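Long-range contacts in hypothetical Membrane Spanning Protein (Bacillus cereus, PDB 2FB5), which probably catalyses the magnesium-dependent condensation of two ATP molecules into cyclic di-AMP, acting as a diadenylate cyclase needed for efficient spore formation: residues G93-V98 / A180-V185; A170-S175 / G198-I203. All blocks are in the same frame, centred on the assembly; numbering follows the deposited sequence.

In the fold
Both contacts belong to the nucleotide-binding DisA-family part of the chain and are built on the same mixed sheet. Contact 1 pairs two neighbouring strands in its interior, 94-98 and 181-185; contact 2 joins helix 166-175 to strand 199-203, the outermost strand on one side of the sheet within this chain. Their centres lie about 8 Å apart, and they meet where I182 and V184 pack on A171 and where V97 packs on L174. Along the chain the segments alternate, 93-98, 170-175, 180-185, 198-203, and helix 166-175 is followed, after a short connection, by strand 181-185. One helix thus packs on central strands and also reaches the start of strand 199-203.

Contact 1: residues G93-V98 / A180-V185; sequences GALIVV and ALILVV
Six backbone hydrogen bonds join A94, I96 and V98 to V185, L183 and L181, each pair contributing two. I96 N gives one to L183 O at 2.8 Å, and V98 N gives a nearly straight one to L181 O, with 171° at the hydrogen. The longest is at the V98/L181 pair, where L181 N stands 3.2 Å from V98 O. The axes of the two short strands approach to 4.6 Å, with N-to-C directions at 167°, so the pairing is antiparallel, and it is regular over five residue pairs. At the non-hydrogen-bonded positions CA-H groups turn to carbonyls already used by an N-H: L95 CA lies 3.4 Å from L183 O, and I182 CA approaches I96 O in the same way.

Side chains then alternate between the two faces. On one, L95 and V97 stand alongside I182 and V184. L95 has CG opposite its backbone N (chi1 -177°), and its CD1 reaches over to I182 CG2 at 3.6 Å, with V184 CG2 next nearest. V97 turns CG2 to both CG1 and CG2 of I182, while its CG1 lies 4.1 Å from A180 CB just before the partner strand begins. Helix 166-175 covers this face. On the other face A94 CB packs 3.8 Å from V185 CG2, and I96 and L183 meet through their CB atoms; I80, I84 and L87 of helix 77-90 lie against this side.

With a helix on each face, the strands form the central layer of an alpha/beta/alpha arrangement. All twelve residues are buried, and every side chain present is apolar. The polar groups between the strands are therefore peptide N-H and C=O, paired as above, while L95, V97, I182 and V184 bond to the flanking strands through V138, V140, A195 and S193.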
# COMPACT_ATOMS: atom_id res chain seq x y z
N GLY A 93 -7.96 24.82 -27.22
CA GLY A 93 -6.65 24.43 -26.69
C GLY A 93 -6.58 24.63 -25.20
O GLY A 93 -7.08 25.64 -24.68
N ALA A 94 -6.00 23.66 -24.49
CA ALA A 94 -5.90 23.73 -23.05
C ALA A 94 -4.66 23.01 -22.60
O ALA A 94 -4.23 22.06 -23.25
CB ALA A 94 -7.14 23.10 -22.38
N LEU A 95 -4.10 23.45 -21.48
CA LEU A 95 -2.88 22.89 -20.93
C LEU A 95 -2.99 22.98 -19.41
O LEU A 95 -2.87 24.07 -18.85
CB LEU A 95 -1.66 23.69 -21.44
CG LEU A 95 -0.25 23.26 -21.05
CD1 LEU A 95 0.07 21.88 -21.59
CD2 LEU A 95 0.77 24.28 -21.59
N ILE A 96 -3.25 21.84 -18.76
CA ILE A 96 -3.52 21.81 -17.32
C ILE A 96 -2.53 20.93 -16.57
O ILE A 96 -2.54 19.70 -16.71
CB ILE A 96 -4.96 21.32 -17.00
CG1 ILE A 96 -6.00 22.22 -17.70
CG2 ILE A 96 -5.17 21.29 -15.48
CD1 ILE A 96 -7.49 21.81 -17.49
N VAL A 97 -1.68 21.57 -15.77
CA VAL A 97 -0.68 20.88 -14.95
C VAL A 97 -1.33 20.46 -13.62
O VAL A 97 -1.87 21.31 -12.91
CB VAL A 97 0.50 21.81 -14.62
CG1 VAL A 97 1.49 21.14 -13.66
CG2 VAL A 97 1.23 22.23 -15.91
N VAL A 98 -1.28 19.18 -13.28
CA VAL A 98 -1.68 18.77 -11.95
C VAL A 98 -0.43 18.42 -11.15
O VAL A 98 0.25 17.44 -11.46
CB VAL A 98 -2.67 17.60 -11.96
CG1 VAL A 98 -3.14 17.31 -10.54
CG2 VAL A 98 -3.84 17.92 -12.88
N ALA A 180 4.86 15.72 -12.25
CA ALA A 180 3.54 16.31 -12.57
C ALA A 180 2.85 15.57 -13.72
O ALA A 180 3.51 15.03 -14.60
CB ALA A 180 3.68 17.79 -12.92
N LEU A 181 1.52 15.52 -13.69
CA LEU A 181 0.77 15.01 -14.82
C LEU A 181 0.20 16.22 -15.56
O LEU A 181 -0.41 17.08 -14.93
CB LEU A 181 -0.36 14.07 -14.35
CG LEU A 181 -1.15 13.39 -15.46
CD1 LEU A 181 -1.57 12.00 -15.01
CD2 LEU A 181 -2.39 14.22 -15.89
N ILE A 182 0.39 16.30 -16.87
CA ILE A 182 -0.06 17.49 -17.61
C ILE A 182 -1.06 17.12 -18.71
O ILE A 182 -0.72 16.44 -19.67
CB ILE A 182 1.12 18.33 -18.20
CG1 ILE A 182 2.15 18.67 -17.11
CG2 ILE A 182 0.63 19.65 -18.81
CD1 ILE A 182 3.35 17.69 -17.04
N LEU A 183 -2.29 17.59 -18.56
CA LEU A 183 -3.36 17.35 -19.52
C LEU A 183 -3.27 18.36 -20.65
O LEU A 183 -2.98 19.54 -20.41
CB LEU A 183 -4.73 17.46 -18.82
CG LEU A 183 -4.97 16.33 -17.81
CD1 LEU A 183 -5.77 16.81 -16.61
CD2 LEU A 183 -5.67 15.13 -18.47
N VAL A 184 -3.54 17.91 -21.87
CA VAL A 184 -3.55 18.78 -23.05
C VAL A 184 -4.84 18.54 -23.84
O VAL A 184 -5.28 17.40 -23.97
CB VAL A 184 -2.34 18.51 -23.98
CG1 VAL A 184 -2.28 19.52 -25.10
CG2 VAL A 184 -1.03 18.56 -23.21
N VAL A 185 -5.45 19.62 -24.33
CA VAL A 185 -6.49 19.57 -25.36
C VAL A 185 -5.90 20.28 -26.57
O VAL A 185 -5.40 21.40 -26.46
CB VAL A 185 -7.83 20.25 -24.95
CG1 VAL A 185 -8.90 20.08 -26.06
CG2 VAL A 185 -8.36 19.68 -23.64

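Contact 2: residues A170-S175 / G198-I203; sequences AAIGLS and GILYTI
I172 and G198 bring the largest buried areas to this helix-on-sheet packing of an alpha/beta domain, followed by L200. Helix 166-175 lies over the sheet, and its last turn meets G198, just ahead of strand 199-203, the last strand on this side of the sheet within the chain. The evidence for close fit is local: S175 and G198 have CA atoms 5.2 Å apart.

I172 uses two branches. Its CG2 sits 3.7 Å from G198 O, while the longer arm extends to L200, where CG1 and CD1 of I172 both come 4.1 Å from L200 CB. That arm is extended, and the two side chains cross at about a right angle. The nearest atom of L200 is its CB, which means that I172 meets the base of this side chain rather than its branched end. L164 touches both residues from a neighbouring loop, and T155 adds a further contact to I172. Deeper in, A171 and S175 rest on A195 of the adjoining strand, and S175 also touches I182 of strand 181-185.

G198 adopts a positive phi, where a CB would collide with the preceding carbonyl oxygen. Its N-H turns to S175 OG, bent to 145° at the hydrogen. The serine hydroxyl is held between the backbone N and carbonyl carbon of its own residue (chi1 79°), which folds it back along the helix as well as outward. In this position S175 OG accepts from G198 N at 2.9 Å and donates to I172 O, about one turn back, at 2.7 Å.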
# COMPACT_ATOMS: atom_id res chain seq x y z
N ALA A 170 5.27 21.51 -24.25
CA ALA A 170 5.39 22.07 -22.90
C ALA A 170 4.96 21.04 -21.85
O ALA A 170 5.57 20.93 -20.78
CB ALA A 170 4.55 23.33 -22.77
N ALA A 171 3.91 20.29 -22.17
CA ALA A 171 3.44 19.21 -21.34
C ALA A 171 4.52 18.15 -21.19
O ALA A 171 4.87 17.75 -20.07
CB ALA A 171 2.18 18.60 -21.93
N ILE A 172 5.05 17.69 -22.32
CA ILE A 172 6.11 16.69 -22.31
C ILE A 172 7.29 17.25 -21.55
O ILE A 172 7.86 16.56 -20.69
CB ILE A 172 6.51 16.25 -23.75
CG1 ILE A 172 5.31 15.58 -24.44
CG2 ILE A 172 7.69 15.29 -23.71
CD1 ILE A 172 5.52 15.34 -25.93
N GLY A 173 7.63 18.51 -21.82
CA GLY A 173 8.81 19.16 -21.23
C GLY A 173 8.75 19.23 -19.72
O GLY A 173 9.74 18.94 -19.04
N LEU A 174 7.59 19.61 -19.17
CA LEU A 174 7.44 19.65 -17.72
C LEU A 174 7.46 18.24 -17.12
O LEU A 174 8.02 18.02 -16.04
CB LEU A 174 6.16 20.41 -17.30
CG LEU A 174 6.06 20.58 -15.78
CD1 LEU A 174 7.24 21.41 -15.21
CD2 LEU A 174 4.70 21.15 -15.32
N SER A 175 6.85 17.29 -17.83
CA SER A 175 6.77 15.92 -17.34
C SER A 175 8.14 15.21 -17.26
O SER A 175 8.26 14.20 -16.56
CB SER A 175 5.79 15.09 -18.18
OG SER A 175 6.37 14.68 -19.40
N GLY A 198 7.77 12.18 -19.35
CA GLY A 198 8.38 12.31 -20.67
C GLY A 198 7.61 11.63 -21.79
O GLY A 198 8.03 11.68 -22.94
N ILE A 199 6.46 11.03 -21.46
CA ILE A 199 5.67 10.30 -22.45
C ILE A 199 4.28 10.91 -22.58
O ILE A 199 3.63 11.21 -21.58
CB ILE A 199 5.59 8.78 -22.12
CG1 ILE A 199 6.99 8.17 -22.17
CG2 ILE A 199 4.65 8.05 -23.11
CD1 ILE A 199 7.14 6.85 -21.44
N LEU A 200 3.82 11.10 -23.82
CA LEU A 200 2.49 11.62 -24.09
C LEU A 200 1.51 10.49 -24.39
O LEU A 200 1.78 9.66 -25.28
CB LEU A 200 2.56 12.60 -25.27
CG LEU A 200 1.32 13.43 -25.62
CD1 LEU A 200 1.07 14.50 -24.56
CD2 LEU A 200 1.52 14.08 -26.99
N TYR A 201 0.39 10.46 -23.67
CA TYR A 201 -0.63 9.41 -23.83
C TYR A 201 -1.96 10.01 -24.28
O TYR A 201 -2.44 10.96 -23.67
CB TYR A 201 -0.90 8.67 -22.52
CG TYR A 201 0.30 8.00 -21.91
CD1 TYR A 201 0.66 6.70 -22.28
CD2 TYR A 201 1.09 8.66 -20.97
CE1 TYR A 201 1.77 6.07 -21.72
CE2 TYR A 201 2.19 8.05 -20.40
CZ TYR A 201 2.53 6.75 -20.78
OH TYR A 201 3.64 6.16 -20.22
N THR A 202 -2.55 9.44 -25.33
CA THR A 202 -3.86 9.85 -25.78
C THR A 202 -4.90 9.32 -24.81
O THR A 202 -4.81 8.18 -24.37
CB THR A 202 -4.14 9.35 -27.22
OG1 THR A 202 -3.11 9.82 -28.09
CG2 THR A 202 -5.48 9.87 -27.75
N ILE A 203 -5.85 10.17 -24.46
CA ILE A 203 -6.98 9.74 -23.64
C ILE A 203 -8.28 10.06 -24.35
O ILE A 203 -8.36 11.02 -25.13
CB ILE A 203 -6.98 10.37 -22.22
CG1 ILE A 203 -6.76 11.90 -22.27
CG2 ILE A 203 -5.93 9.71 -21.34
CD1 ILE A 203 -6.86 12.62 -20.92